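Local structure of 3-phytase (Klebsiella pneumoniae, 2WNH) at residues I385-L388 with G389-I392; C370-D374 with V375-C379; A40-G43 with R44-E48; T246-Y249 with D250-D254; R94-L98 with Q99-A103. The protein probably hydrolyses phytate (inositol hexakisphosphate) at its 3-phosphate, acting as a phosphomonoesterase of the histidine acid phosphatase family. The protein carries 3 engineered substitutions. All blocks are in the same frame, centred on the assembly; numbering follows the deposited sequence.

Interaction 1: residues I385-L388 with G389-I392; sequences ITAL and GQRI
Q390 folds back on the helix end and puts its side-chain amide on the carbonyl of A387. Q390 NE2 lies 2.9 Å from A387 O, and the N-H points well at its target (157°). The donor lies in the carbonyl plane, on a lone pair, with a C=O...N angle of 117°, and A387 O in turn sits close to the plane of the glutamine amide, which restrains the rotation of that amide. The chain runs extended from CB to CD, and only a twist at chi3 (76°) turns NE2 inward. This twist also leaves Q390 NE2 4.0 Å from A387 CB, alongside the methyl group. A387 O is approached a second time, by the backbone N of Q390 at 3.5 Å, a weak bond, so one residue holds this carbonyl by side chain and main chain together.

One step out, the amide of G389 divides itself weakly between two carbonyls of the last helical turn: its N is 3.0 Å from I385 O and 3.4 Å from T386 O. The chain then closes a type I turn from G389 to I392. A water bridges the helix end and the turn, donating to L388 O at 2.6 Å and accepting from R391 N at 2.8 Å.

Around this terminus of helix 381-388, I385 packs on L271 and V274 of helix 256-274, and L388 on L336 and V338 of strand 334-342 and M301 of helix 291-301. R391 NH1 bonds T299 O of that last helix.

Interaction 2: residues C370-D374 with V375-C379; sequences CRQTD and VGTLC
T373 turns its hydroxyl inward over the hairpin turn, while its methyl group faces L378 on the same side of the sheet. With chi1 at 75°, OG1 stands between the backbone N and the carbonyl carbon, where two bonds hold it: it donates to G376 O at 2.7 Å and accepts from V375 N at 3.1 Å. G376 O is gripped twice, since T373 N also reaches it, at 2.9 Å and from above the carbonyl plane. The T373 and V375 side chains slant across each other, with a V375 methyl close to the threonine hydroxyl. T373 and L378 are set nearly perpendicular, with L378 CD2 3.9 Å from T373 CG2.

Further along this face R371 pairs with L378. R371 N lies 2.8 Å from L378 O, and the side chains approach to 4.4 Å between R371 CG and L378 CB. On the other face T377 presents its methyl, CG2, to C370 CB at 3.8 Å, while its hydroxyl turns to E364 OE1.

At the open end a disulfide ties C370 SG to C379 SG (2.1 Å, chi3 111°), a covalent bond across the strands beyond the R371-L378 pair. The type I turn from T373 to G376 shuts the opposite end, so the hairpin is closed at both. The two strands are twisted well away from exact antiparallel, at 138°.

Strand 376-380 continues the mixed sheet by pairing with strand 334-342, where C379 bonds L336 through the backbone. L378 packs against Y335 there, W14 of strand 14-24 and W326 of strand 320-328; V375 also meets both tryptophans.

Interaction 3: residues A40-G43 with R44-E48; sequences AATG and RPWTE
W46 directs its indole N-H at the hydroxyl of T42, and this bond is the centre of the tight side of the contact. W46 NE1 lies 3.0 Å from T42 OG1, the N-H...O angle is 167°, and the hydroxyl oxygen sits in the ring plane, at the edge. The two side chains meet at about a right angle. T42 presents OG1 this way because chi1 (56°) places it between the backbone N and the carbonyl carbon. The R44 chain, bent at chi2 and chi3, passes beside the same threonine: its CD is 3.2 Å from T42 OG1 and 3.6 Å from T42 CB. T42 CB lies at the edge of the R44 guanidinium, near its plane. T42 and W46 are buried, with M210 of helix 204-219 against T42, L214 of that helix against W46, and V175 against both.

The other side is looser. G43 leaves the helix with positive phi (61°) in a Schellman motif and is exposed; its N reaches A40 O only weakly, at 3.4 Å.

Chemically, the threonine hydroxyl is used in both senses: it accepts from the indole and bonds I38 O of its own helix, which leaves a buried polar group well satisfied. The R44 guanidinium has polar and aromatic partners: NH2 bonds V175 O, and the group makes a cation-pi contact with W229. Since W46 meets W229 edge-to-face, W229 is a partner shared by both loop residues.

Interaction 4: residues T246-Y249 with D250-D254; sequences TENY and DLSND
Y249 receives N253 over its ring and D254 at its edge. N253 ND2 stands 3.2 Å above the Y249 ring plane, offset toward the rim near CE2; amide and ring planes are steeply inclined (71°). D254 OD2 approaches near the ring plane and comes to 3.5 Å from Y249 CB.

Among the hydrogen bonds, two carbonyls each serve two donors from opposite faces. N248 O takes S252 OG at 2.8 Å and L251 N at 3.2 Å. The serine hydroxyl gets there because chi1, 57°, turns it back over its own backbone. Y249 O takes S252 N at 3.1 Å and D254 N at 3.0 Å. A regular helical bond, D250 N to T246 O, precedes them.

Among the charged groups, E247 OE1 and D250 OD2 are 4.3 Å apart; a water donates to both, which probably eases the repulsion expected if both are charged. Each acid also has a counter-charge: R160 for E247, R312 for D250. D254 is held by R298 and T299.

A sodium ion lies about 4 Å from the E247 side chain. The whole is a helix C-terminus in which the last carbonyls accept backbone N-H groups and a serine hydroxyl from the residues that follow; it links helix 243-250 to helix 256-274 and sets Y249, N253 and D254 against A295 of helix 291-301.

Interaction 5: residues R94-L98 with Q99-A103; sequences RASPL and QRTRA
R102 climbs back along the turn that precedes its helix, meeting one backbone carbonyl after another. Its CB lies 3.6 Å from L98 O; R102 CG lies beside both L98 O and S96 O, 3.6 Å from the latter; CD moves on toward P97 O. A bend at chi3 (-69°) then swings R102 NE onto P97 O, 3.0 Å away, with the donor above the carbonyl plane and the bond only fairly straight (146°). The guanidinium finally makes a cation-pi contact with Y122.

T101 anchors the same turn: OG1 is 2.6 Å from S96 O and 2.9 Å from L98 O, so its one proton has two carbonyls in reach. L98 is the N-cap residue, and its O accepts R102 N at 3.0 Å in the first helical bond. L98 CD2 lies over one face of the R100 guanidinium, 3.3 Å from NH2, with NH1 engaged by G54 O.

Q99 OE1 bonds L56 N of its own chain, and NE2 bonds T50 O of a second subunit, placing the turn at an interface. This is a beta-strand-to-helix junction of the alpha/beta part of the histidine phosphatase fold, from strand 91-95 to helix 99-112, with S96 OG bonded to H290 of the family's His-Asp sequence pair.

Overall arrangement
Along the chain the contacts come in the order interaction 3, 5, 4, 2, 1, all in series. Interactions 2 and 5 both reach the mixed sheet, at strands 376-380 and 91-95, yet their centres are about 33 Å apart. Interaction 1 follows directly from the hairpin through helix 381-388; its nearest atoms lie about 7 Å from interaction 2 and also about 7 Å from interaction 4. Interaction 3 is remote, its centre about 48 Å from that of interaction 2, on the opposite side of the chain's centre. Four of the five sit where a helix begins or ends, so most of these contacts lie at the junctions between helices and the chain next to them.

Interaction 1: residues I385-L388 with G389-I392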
loop_
_atom_site.group_PDB
_atom_site.type_symbol
_atom_site.label_atom_id
_atom_site.label_comp_id
_atom_site.label_asym_id
_atom_site.label_seq_id
_atom_site.Cartn_x
_atom_site.Cartn_y
_atom_site.Cartn_z
ATOM N N ILE B 385 -19.757 -34.608 14.042
ATOM C CA ILE B 385 -20.276 -34.020 15.285
ATOM C C ILE B 385 -20.554 -35.088 16.349
ATOM O O ILE B 385 -20.160 -34.938 17.506
ATOM C CB ILE B 385 -21.537 -33.177 15.004
ATOM C CG1 ILE B 385 -21.189 -32.010 14.046
ATOM C CG2 ILE B 385 -22.192 -32.707 16.306
ATOM C CD1 ILE B 385 -20.345 -30.895 14.664
ATOM N N THR B 386 -21.227 -36.159 15.945
ATOM C CA THR B 386 -21.560 -37.255 16.858
ATOM C C THR B 386 -20.315 -37.915 17.427
ATOM O O THR B 386 -20.230 -38.144 18.634
ATOM C CB THR B 386 -22.431 -38.306 16.160
ATOM O OG1 THR B 386 -23.668 -37.691 15.773
ATOM C CG2 THR B 386 -22.741 -39.488 17.114
ATOM N N ALA B 387 -19.359 -38.227 16.560
ATOM C CA ALA B 387 -18.120 -38.850 17.001
ATOM C C ALA B 387 -17.317 -37.950 17.938
ATOM O O ALA B 387 -16.811 -38.403 18.977
ATOM C CB ALA B 387 -17.270 -39.294 15.804
ATOM N N LEU B 388 -17.219 -36.668 17.593
ATOM C CA LEU B 388 -16.432 -35.737 18.407
ATOM C C LEU B 388 -17.058 -35.459 19.773
ATOM O O LEU B 388 -16.348 -35.092 20.726
ATOM C CB LEU B 388 -16.224 -34.411 17.658
ATOM C CG LEU B 388 -15.279 -34.518 16.458
ATOM C CD1 LEU B 388 -15.455 -33.269 15.566
ATOM C CD2 LEU B 388 -13.816 -34.698 16.834
ATOM N N GLY B 389 -18.374 -35.623 19.862
ATOM C CA GLY B 389 -19.110 -35.305 21.077
ATOM C C GLY B 389 -19.379 -36.470 22.026
ATOM O O GLY B 389 -19.981 -36.260 23.075
ATOM N N GLN B 390 -18.909 -37.668 21.675
ATOM C CA GLN B 390 -19.240 -38.906 22.427
ATOM C C GLN B 390 -18.889 -38.870 23.907
ATOM O O GLN B 390 -19.551 -39.530 24.708
ATOM C CB GLN B 390 -18.444 -40.086 21.893
ATOM C CG GLN B 390 -18.776 -40.578 20.544
ATOM C CD GLN B 390 -17.769 -41.633 20.128
ATOM O OE1 GLN B 390 -17.827 -42.772 20.605
ATOM N NE2 GLN B 390 -16.809 -41.254 19.265
ATOM N N ARG B 391 -17.796 -38.183 24.248
ATOM C CA ARG B 391 -17.246 -38.210 25.595
ATOM C C ARG B 391 -17.723 -37.033 26.419
ATOM O O ARG B 391 -17.333 -36.912 27.570
ATOM C CB ARG B 391 -15.707 -38.207 25.567
ATOM C CG ARG B 391 -15.068 -39.485 25.047
ATOM C CD ARG B 391 -13.558 -39.319 24.849
ATOM N NE ARG B 391 -12.877 -40.605 24.951
ATOM C CZ ARG B 391 -11.556 -40.766 25.067
ATOM N NH1 ARG B 391 -10.730 -39.721 25.074
ATOM N NH2 ARG B 391 -11.050 -41.990 25.169
ATOM N N ILE B 392 -18.573 -36.173 25.853
ATOM C CA ILE B 392 -19.119 -35.039 26.612
ATOM C C ILE B 392 -19.927 -35.585 27.797
ATOM O O ILE B 392 -20.706 -36.525 27.637
ATOM C CB ILE B 392 -20.002 -34.124 25.723
ATOM C CG1 ILE B 392 -19.102 -33.288 24.791
ATOM C CG2 ILE B 392 -20.909 -33.207 26.570
ATOM C CD1 ILE B 392 -19.820 -32.664 23.572
HETATM O O HOH W 1 -16.585 -35.850 23.245
#

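Interaction 2: residues C370-D374 with V375-C379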
loop_
_atom_site.group_PDB
_atom_site.type_symbol
_atom_site.label_atom_id
_atom_site.label_comp_id
_atom_site.label_asym_id
_atom_site.label_seq_id
_atom_site.Cartn_x
_atom_site.Cartn_y
_atom_site.Cartn_z
ATOM N N CYS B 370 -14.325 -40.031 5.954
ATOM C CA CYS B 370 -13.701 -38.729 5.599
ATOM C C CYS B 370 -13.013 -38.815 4.241
ATOM O O CYS B 370 -12.554 -39.888 3.849
ATOM C CB CYS B 370 -12.707 -38.263 6.657
ATOM S SG CYS B 370 -13.444 -37.975 8.278
ATOM N N ARG B 371 -12.949 -37.688 3.529
ATOM C CA ARG B 371 -12.352 -37.666 2.188
ATOM C C ARG B 371 -11.309 -36.557 2.064
ATOM O O ARG B 371 -11.505 -35.454 2.572
ATOM C CB ARG B 371 -13.433 -37.511 1.112
ATOM C CG ARG B 371 -14.338 -36.256 1.262
ATOM C CD ARG B 371 -15.455 -36.196 0.184
ATOM N NE ARG B 371 -16.391 -37.312 0.297
ATOM C CZ ARG B 371 -16.470 -38.335 -0.557
ATOM N NH1 ARG B 371 -15.702 -38.387 -1.636
ATOM N NH2 ARG B 371 -17.352 -39.292 -0.343
ATOM N N GLN B 372 -10.216 -36.863 1.382
ATOM C CA GLN B 372 -9.177 -35.880 1.081
ATOM C C GLN B 372 -9.581 -35.008 -0.115
ATOM O O GLN B 372 -9.751 -35.517 -1.241
ATOM C CB GLN B 372 -7.860 -36.595 0.766
ATOM C CG GLN B 372 -7.166 -37.177 1.971
ATOM C CD GLN B 372 -6.590 -36.096 2.869
ATOM O OE1 GLN B 372 -6.102 -35.054 2.398
ATOM N NE2 GLN B 372 -6.647 -36.335 4.170
ATOM N N THR B 373 -9.715 -33.700 0.124
ATOM C CA THR B 373 -10.090 -32.744 -0.912
ATOM C C THR B 373 -9.005 -31.695 -1.075
ATOM O O THR B 373 -8.037 -31.658 -0.305
ATOM C CB THR B 373 -11.400 -31.988 -0.568
ATOM O OG1 THR B 373 -11.131 -31.001 0.440
ATOM C CG2 THR B 373 -12.449 -32.948 -0.044
ATOM N N ASP B 374 -9.167 -30.837 -2.072
ATOM C CA ASP B 374 -8.172 -29.787 -2.320
ATOM C C ASP B 374 -8.144 -28.724 -1.204
ATOM O O ASP B 374 -7.195 -27.926 -1.128
ATOM C CB ASP B 374 -8.385 -29.177 -3.713
ATOM C CG ASP B 374 -7.999 -30.153 -4.839
ATOM O OD1 ASP B 374 -6.945 -30.816 -4.730
ATOM O OD2 ASP B 374 -8.743 -30.251 -5.835
ATOM N N VAL B 375 -9.137 -28.763 -0.315
ATOM C CA VAL B 375 -9.211 -27.814 0.814
ATOM C C VAL B 375 -8.903 -28.488 2.157
ATOM O O VAL B 375 -9.012 -27.860 3.226
ATOM C CB VAL B 375 -10.579 -27.074 0.854
ATOM C CG1 VAL B 375 -10.781 -26.295 -0.447
ATOM C CG2 VAL B 375 -11.748 -28.040 1.061
ATOM N N GLY B 376 -8.545 -29.776 2.113
ATOM C CA GLY B 376 -8.308 -30.519 3.361
ATOM C C GLY B 376 -9.141 -31.795 3.496
ATOM O O GLY B 376 -9.848 -32.177 2.567
ATOM N N THR B 377 -9.054 -32.422 4.668
ATOM C CA THR B 377 -9.826 -33.641 4.991
ATOM C C THR B 377 -11.205 -33.256 5.479
ATOM O O THR B 377 -11.337 -32.641 6.551
ATOM C CB THR B 377 -9.088 -34.509 6.065
ATOM O OG1 THR B 377 -7.765 -34.825 5.589
ATOM C CG2 THR B 377 -9.843 -35.811 6.373
ATOM N N LEU B 378 -12.230 -33.602 4.682
ATOM C CA LEU B 378 -13.609 -33.259 4.971
ATOM C C LEU B 378 -14.406 -34.496 5.381
ATOM O O LEU B 378 -14.352 -35.533 4.721
ATOM C CB LEU B 378 -14.254 -32.569 3.752
ATOM C CG LEU B 378 -14.167 -31.031 3.658
ATOM C CD1 LEU B 378 -12.900 -30.383 4.173
ATOM C CD2 LEU B 378 -14.493 -30.547 2.233
ATOM N N CYS B 379 -15.136 -34.362 6.487
ATOM C CA CYS B 379 -15.857 -35.469 7.119
ATOM C C CYS B 379 -17.365 -35.197 7.110
ATOM O O CYS B 379 -17.795 -34.106 7.507
ATOM C CB CYS B 379 -15.346 -35.617 8.563
ATOM S SG CYS B 379 -13.546 -35.933 8.622
#

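Interaction 3: residues A40-G43 with R44-E48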
loop_
_atom_site.group_PDB
_atom_site.type_symbol
_atom_site.label_atom_id
_atom_site.label_comp_id
_atom_site.label_asym_id
_atom_site.label_seq_id
_atom_site.Cartn_x
_atom_site.Cartn_y
_atom_site.Cartn_z
ATOM N N ALA B 40 12.517 -22.519 43.362
ATOM C CA ALA B 40 12.685 -23.415 44.519
ATOM C C ALA B 40 13.275 -24.750 44.092
ATOM O O ALA B 40 14.208 -25.253 44.730
ATOM C CB ALA B 40 11.349 -23.623 45.261
ATOM N N ALA B 41 12.752 -25.308 43.000
ATOM C CA ALA B 41 13.209 -26.593 42.451
ATOM C C ALA B 41 14.699 -26.662 42.126
ATOM O O ALA B 41 15.315 -27.732 42.221
ATOM C CB ALA B 41 12.406 -26.945 41.202
ATOM N N THR B 42 15.271 -25.538 41.701
ATOM C CA THR B 42 16.654 -25.521 41.209
ATOM C C THR B 42 17.578 -24.732 42.127
ATOM O O THR B 42 18.773 -24.631 41.867
ATOM C CB THR B 42 16.740 -24.918 39.781
ATOM O OG1 THR B 42 16.158 -23.605 39.794
ATOM C CG2 THR B 42 16.010 -25.794 38.791
ATOM N N GLY B 43 17.004 -24.168 43.184
ATOM C CA GLY B 43 17.743 -23.404 44.180
ATOM C C GLY B 43 18.439 -22.172 43.632
ATOM O O GLY B 43 19.474 -21.759 44.149
ATOM N N ARG B 44 17.886 -21.579 42.573
ATOM C CA ARG B 44 18.475 -20.346 42.037
ATOM C C ARG B 44 17.428 -19.492 41.306
ATOM O O ARG B 44 16.368 -20.000 40.941
ATOM C CB ARG B 44 19.683 -20.664 41.134
ATOM C CG ARG B 44 19.395 -20.745 39.666
ATOM C CD ARG B 44 18.969 -22.117 39.285
ATOM N NE ARG B 44 19.821 -22.860 38.355
ATOM C CZ ARG B 44 20.943 -22.461 37.738
ATOM N NH1 ARG B 44 21.463 -21.266 37.919
ATOM N NH2 ARG B 44 21.548 -23.305 36.905
ATOM N N PRO B 45 17.717 -18.193 41.114
ATOM C CA PRO B 45 16.802 -17.341 40.357
ATOM C C PRO B 45 16.883 -17.623 38.864
ATOM O O PRO B 45 17.957 -17.965 38.341
ATOM C CB PRO B 45 17.318 -15.931 40.645
ATOM C CG PRO B 45 18.802 -16.136 40.864
ATOM C CD PRO B 45 18.896 -17.441 41.597
ATOM N N TRP B 46 15.736 -17.488 38.194
ATOM C CA TRP B 46 15.650 -17.615 36.753
ATOM C C TRP B 46 15.474 -16.213 36.174
ATOM O O TRP B 46 15.080 -15.276 36.885
ATOM C CB TRP B 46 14.455 -18.480 36.367
ATOM C CG TRP B 46 14.668 -19.936 36.556
ATOM C CD1 TRP B 46 15.123 -20.566 37.694
ATOM C CD2 TRP B 46 14.386 -20.974 35.611
ATOM N NE1 TRP B 46 15.170 -21.927 37.491
ATOM C CE2 TRP B 46 14.724 -22.208 36.228
ATOM C CE3 TRP B 46 13.901 -20.989 34.296
ATOM C CZ2 TRP B 46 14.573 -23.440 35.579
ATOM C CZ3 TRP B 46 13.756 -22.222 33.644
ATOM C CH2 TRP B 46 14.087 -23.428 34.286
ATOM N N THR B 47 15.766 -16.086 34.886
ATOM C CA THR B 47 15.686 -14.806 34.194
ATOM C C THR B 47 14.359 -14.097 34.443
ATOM O O THR B 47 13.291 -14.714 34.413
ATOM C CB THR B 47 15.889 -15.003 32.688
ATOM O OG1 THR B 47 17.168 -15.611 32.470
ATOM C CG2 THR B 47 15.797 -13.670 31.909
ATOM N N GLU B 48 14.462 -12.804 34.721
ATOM C CA GLU B 48 13.337 -11.891 34.807
ATOM C C GLU B 48 13.176 -11.287 33.423
ATOM O O GLU B 48 14.116 -10.687 32.903
ATOM C CB GLU B 48 13.633 -10.793 35.829
ATOM C CG GLU B 48 13.732 -11.305 37.262
ATOM C CD GLU B 48 12.381 -11.631 37.866
ATOM O OE1 GLU B 48 11.343 -11.217 37.289
ATOM O OE2 GLU B 48 12.347 -12.308 38.923
#

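Interaction 4: residues T246-Y249 with D250-D254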
loop_
_atom_site.group_PDB
_atom_site.type_symbol
_atom_site.label_atom_id
_atom_site.label_comp_id
_atom_site.label_asym_id
_atom_site.label_seq_id
_atom_site.Cartn_x
_atom_site.Cartn_y
_atom_site.Cartn_z
ATOM N N THR B 246 4.616 -33.677 27.860
ATOM C CA THR B 246 3.628 -34.645 27.398
ATOM C C THR B 246 3.225 -35.571 28.540
ATOM O O THR B 246 2.041 -35.827 28.746
ATOM C CB THR B 246 4.144 -35.471 26.197
ATOM O OG1 THR B 246 4.297 -34.618 25.050
ATOM C CG2 THR B 246 3.187 -36.603 25.845
ATOM N N GLU B 247 4.213 -36.072 29.276
ATOM C CA GLU B 247 3.910 -36.978 30.399
ATOM C C GLU B 247 3.017 -36.287 31.445
ATOM O O GLU B 247 2.007 -36.865 31.904
ATOM C CB GLU B 247 5.219 -37.493 31.016
ATOM C CG GLU B 247 5.022 -38.568 32.106
ATOM C CD GLU B 247 5.011 -39.991 31.567
ATOM O OE1 GLU B 247 4.814 -40.195 30.354
ATOM O OE2 GLU B 247 5.205 -40.931 32.379
ATOM N N ASN B 248 3.369 -35.053 31.822
ATOM C CA ASN B 248 2.559 -34.326 32.794
ATOM C C ASN B 248 1.144 -34.070 32.290
ATOM O O ASN B 248 0.185 -34.208 33.038
ATOM C CB ASN B 248 3.216 -33.008 33.216
ATOM C CG ASN B 248 2.598 -32.422 34.484
ATOM O OD1 ASN B 248 2.153 -31.270 34.512
ATOM N ND2 ASN B 248 2.567 -33.218 35.540
ATOM N N TYR B 249 1.023 -33.689 31.022
ATOM C CA TYR B 249 -0.303 -33.558 30.411
ATOM C C TYR B 249 -1.115 -34.862 30.461
ATOM O O TYR B 249 -2.286 -34.843 30.837
ATOM C CB TYR B 249 -0.211 -33.029 28.966
ATOM C CG TYR B 249 -0.285 -31.528 28.928
ATOM C CD1 TYR B 249 0.765 -30.753 29.404
ATOM C CD2 TYR B 249 -1.426 -30.886 28.471
ATOM C CE1 TYR B 249 0.693 -29.362 29.401
ATOM C CE2 TYR B 249 -1.511 -29.491 28.464
ATOM C CZ TYR B 249 -0.459 -28.745 28.933
ATOM O OH TYR B 249 -0.538 -27.378 28.922
ATOM N N ASP B 250 -0.503 -35.980 30.070
ATOM C CA ASP B 250 -1.190 -37.272 30.114
ATOM C C ASP B 250 -1.841 -37.490 31.474
ATOM O O ASP B 250 -2.924 -38.062 31.555
ATOM C CB ASP B 250 -0.230 -38.427 29.834
ATOM C CG ASP B 250 0.190 -38.522 28.385
ATOM O OD1 ASP B 250 -0.472 -37.925 27.484
ATOM O OD2 ASP B 250 1.211 -39.219 28.137
ATOM N N LEU B 251 -1.195 -36.996 32.534
ATOM C CA LEU B 251 -1.589 -37.311 33.915
ATOM C C LEU B 251 -2.285 -36.164 34.614
ATOM O O LEU B 251 -2.510 -36.219 35.817
ATOM C CB LEU B 251 -0.360 -37.774 34.733
ATOM C CG LEU B 251 0.377 -39.002 34.212
ATOM C CD1 LEU B 251 1.568 -39.364 35.128
ATOM C CD2 LEU B 251 -0.568 -40.194 34.023
ATOM N N SER B 252 -2.635 -35.115 33.859
ATOM C CA SER B 252 -3.403 -34.009 34.414
ATOM C C SER B 252 -4.582 -33.636 33.511
ATOM O O SER B 252 -5.665 -34.215 33.612
ATOM C CB SER B 252 -2.513 -32.793 34.735
ATOM O OG SER B 252 -1.797 -32.319 33.586
ATOM N N ASN B 253 -4.369 -32.674 32.612
ATOM C CA ASN B 253 -5.445 -32.215 31.723
ATOM C C ASN B 253 -6.030 -33.266 30.795
ATOM O O ASN B 253 -7.184 -33.141 30.376
ATOM C CB ASN B 253 -4.943 -31.042 30.885
ATOM C CG ASN B 253 -4.283 -29.991 31.720
ATOM O OD1 ASN B 253 -4.816 -29.579 32.734
ATOM N ND2 ASN B 253 -3.114 -29.551 31.298
ATOM N N ASP B 254 -5.245 -34.275 30.443
ATOM C CA ASP B 254 -5.687 -35.282 29.488
ATOM C C ASP B 254 -6.268 -36.538 30.165
ATOM O O ASP B 254 -6.496 -37.543 29.509
ATOM C CB ASP B 254 -4.558 -35.629 28.519
ATOM C CG ASP B 254 -4.193 -34.451 27.615
ATOM O OD1 ASP B 254 -5.106 -33.681 27.214
ATOM O OD2 ASP B 254 -3.000 -34.280 27.302
HETATM O O HOH W 2 3.915 -39.638 27.905
HETATM O O HOH W 3 -0.867 -29.756 33.814
#

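Interaction 5: residues R94-L98 with Q99-A103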
loop_
_atom_site.group_PDB
_atom_site.type_symbol
_atom_site.label_atom_id
_atom_site.label_comp_id
_atom_site.label_asym_id
_atom_site.label_seq_id
_atom_site.Cartn_x
_atom_site.Cartn_y
_atom_site.Cartn_z
ATOM N N ARG B 94 -14.151 -13.923 21.525
ATOM C CA ARG B 94 -14.353 -14.058 22.964
ATOM C C ARG B 94 -13.062 -14.599 23.612
ATOM O O ARG B 94 -12.624 -15.708 23.319
ATOM C CB ARG B 94 -15.545 -14.991 23.239
ATOM C CG ARG B 94 -15.801 -15.187 24.743
ATOM C CD ARG B 94 -17.217 -15.654 25.003
ATOM N NE ARG B 94 -17.395 -16.136 26.378
ATOM C CZ ARG B 94 -18.582 -16.441 26.875
ATOM N NH1 ARG B 94 -19.670 -16.249 26.118
ATOM N NH2 ARG B 94 -18.692 -16.922 28.114
ATOM N N ALA B 95 -12.445 -13.764 24.439
ATOM C CA ALA B 95 -11.194 -14.087 25.119
ATOM C C ALA B 95 -11.424 -14.342 26.595
ATOM O O ALA B 95 -12.214 -13.648 27.245
ATOM C CB ALA B 95 -10.187 -12.958 24.951
ATOM N N SER B 96 -10.677 -15.306 27.137
ATOM C CA SER B 96 -10.541 -15.451 28.588
ATOM C C SER B 96 -10.090 -14.088 29.186
ATOM O O SER B 96 -9.311 -13.353 28.543
ATOM C CB SER B 96 -9.527 -16.561 28.874
ATOM O OG SER B 96 -9.087 -16.472 30.209
ATOM N N PRO B 97 -10.613 -13.710 30.385
ATOM C CA PRO B 97 -10.369 -12.339 30.857
ATOM C C PRO B 97 -8.949 -12.003 31.312
ATOM O O PRO B 97 -8.685 -10.823 31.603
ATOM C CB PRO B 97 -11.389 -12.166 32.014
ATOM C CG PRO B 97 -11.647 -13.539 32.502
ATOM C CD PRO B 97 -11.516 -14.459 31.287
ATOM N N LEU B 98 -8.041 -12.975 31.334
ATOM C CA LEU B 98 -6.643 -12.700 31.713
ATOM C C LEU B 98 -6.026 -11.767 30.664
ATOM O O LEU B 98 -6.436 -11.775 29.488
ATOM C CB LEU B 98 -5.810 -13.989 31.826
ATOM C CG LEU B 98 -5.966 -14.807 33.115
ATOM C CD1 LEU B 98 -7.265 -15.574 33.078
ATOM C CD2 LEU B 98 -4.815 -15.770 33.291
ATOM N N GLN B 99 -5.082 -10.938 31.101
ATOM C CA GLN B 99 -4.363 -10.044 30.186
ATOM C C GLN B 99 -3.796 -10.826 28.979
ATOM O O GLN B 99 -3.925 -10.369 27.838
ATOM C CB GLN B 99 -3.220 -9.327 30.928
ATOM C CG GLN B 99 -2.601 -8.139 30.158
ATOM C CD GLN B 99 -1.518 -8.559 29.154
ATOM O OE1 GLN B 99 -1.080 -9.712 29.119
ATOM N NE2 GLN B 99 -1.104 -7.620 28.316
ATOM N N ARG B 100 -3.161 -11.965 29.243
ATOM C CA ARG B 100 -2.424 -12.702 28.181
ATOM C C ARG B 100 -3.348 -13.154 27.043
ATOM O O ARG B 100 -2.958 -13.145 25.877
ATOM C CB ARG B 100 -1.545 -13.863 28.721
ATOM C CG ARG B 100 -2.262 -14.946 29.507
ATOM C CD ARG B 100 -1.248 -15.999 29.909
ATOM N NE ARG B 100 -1.803 -16.969 30.857
ATOM C CZ ARG B 100 -1.687 -16.869 32.179
ATOM N NH1 ARG B 100 -1.071 -15.834 32.729
ATOM N NH2 ARG B 100 -2.229 -17.784 32.959
ATOM N N THR B 101 -4.560 -13.544 27.405
ATOM C CA THR B 101 -5.562 -14.000 26.439
ATOM C C THR B 101 -6.266 -12.818 25.762
ATOM O O THR B 101 -6.506 -12.871 24.564
ATOM C CB THR B 101 -6.583 -14.956 27.110
ATOM O OG1 THR B 101 -6.903 -14.438 28.410
ATOM C CG2 THR B 101 -5.982 -16.312 27.290
ATOM N N ARG B 102 -6.594 -11.756 26.500
ATOM C CA ARG B 102 -7.127 -10.539 25.862
ATOM C C ARG B 102 -6.130 -9.997 24.821
ATOM O O ARG B 102 -6.510 -9.681 23.681
ATOM C CB ARG B 102 -7.477 -9.472 26.904
ATOM C CG ARG B 102 -8.716 -9.857 27.729
ATOM C CD ARG B 102 -9.068 -8.735 28.705
ATOM N NE ARG B 102 -8.094 -8.575 29.774
ATOM C CZ ARG B 102 -7.435 -7.446 30.050
ATOM N NH1 ARG B 102 -7.635 -6.345 29.329
ATOM N NH2 ARG B 102 -6.567 -7.423 31.060
ATOM N N ALA B 103 -4.852 -9.914 25.195
ATOM C CA ALA B 103 -3.881 -9.297 24.287
ATOM C C ALA B 103 -3.653 -10.204 23.062
ATOM O O ALA B 103 -3.476 -9.711 21.948
ATOM C CB ALA B 103 -2.575 -9.017 25.011
#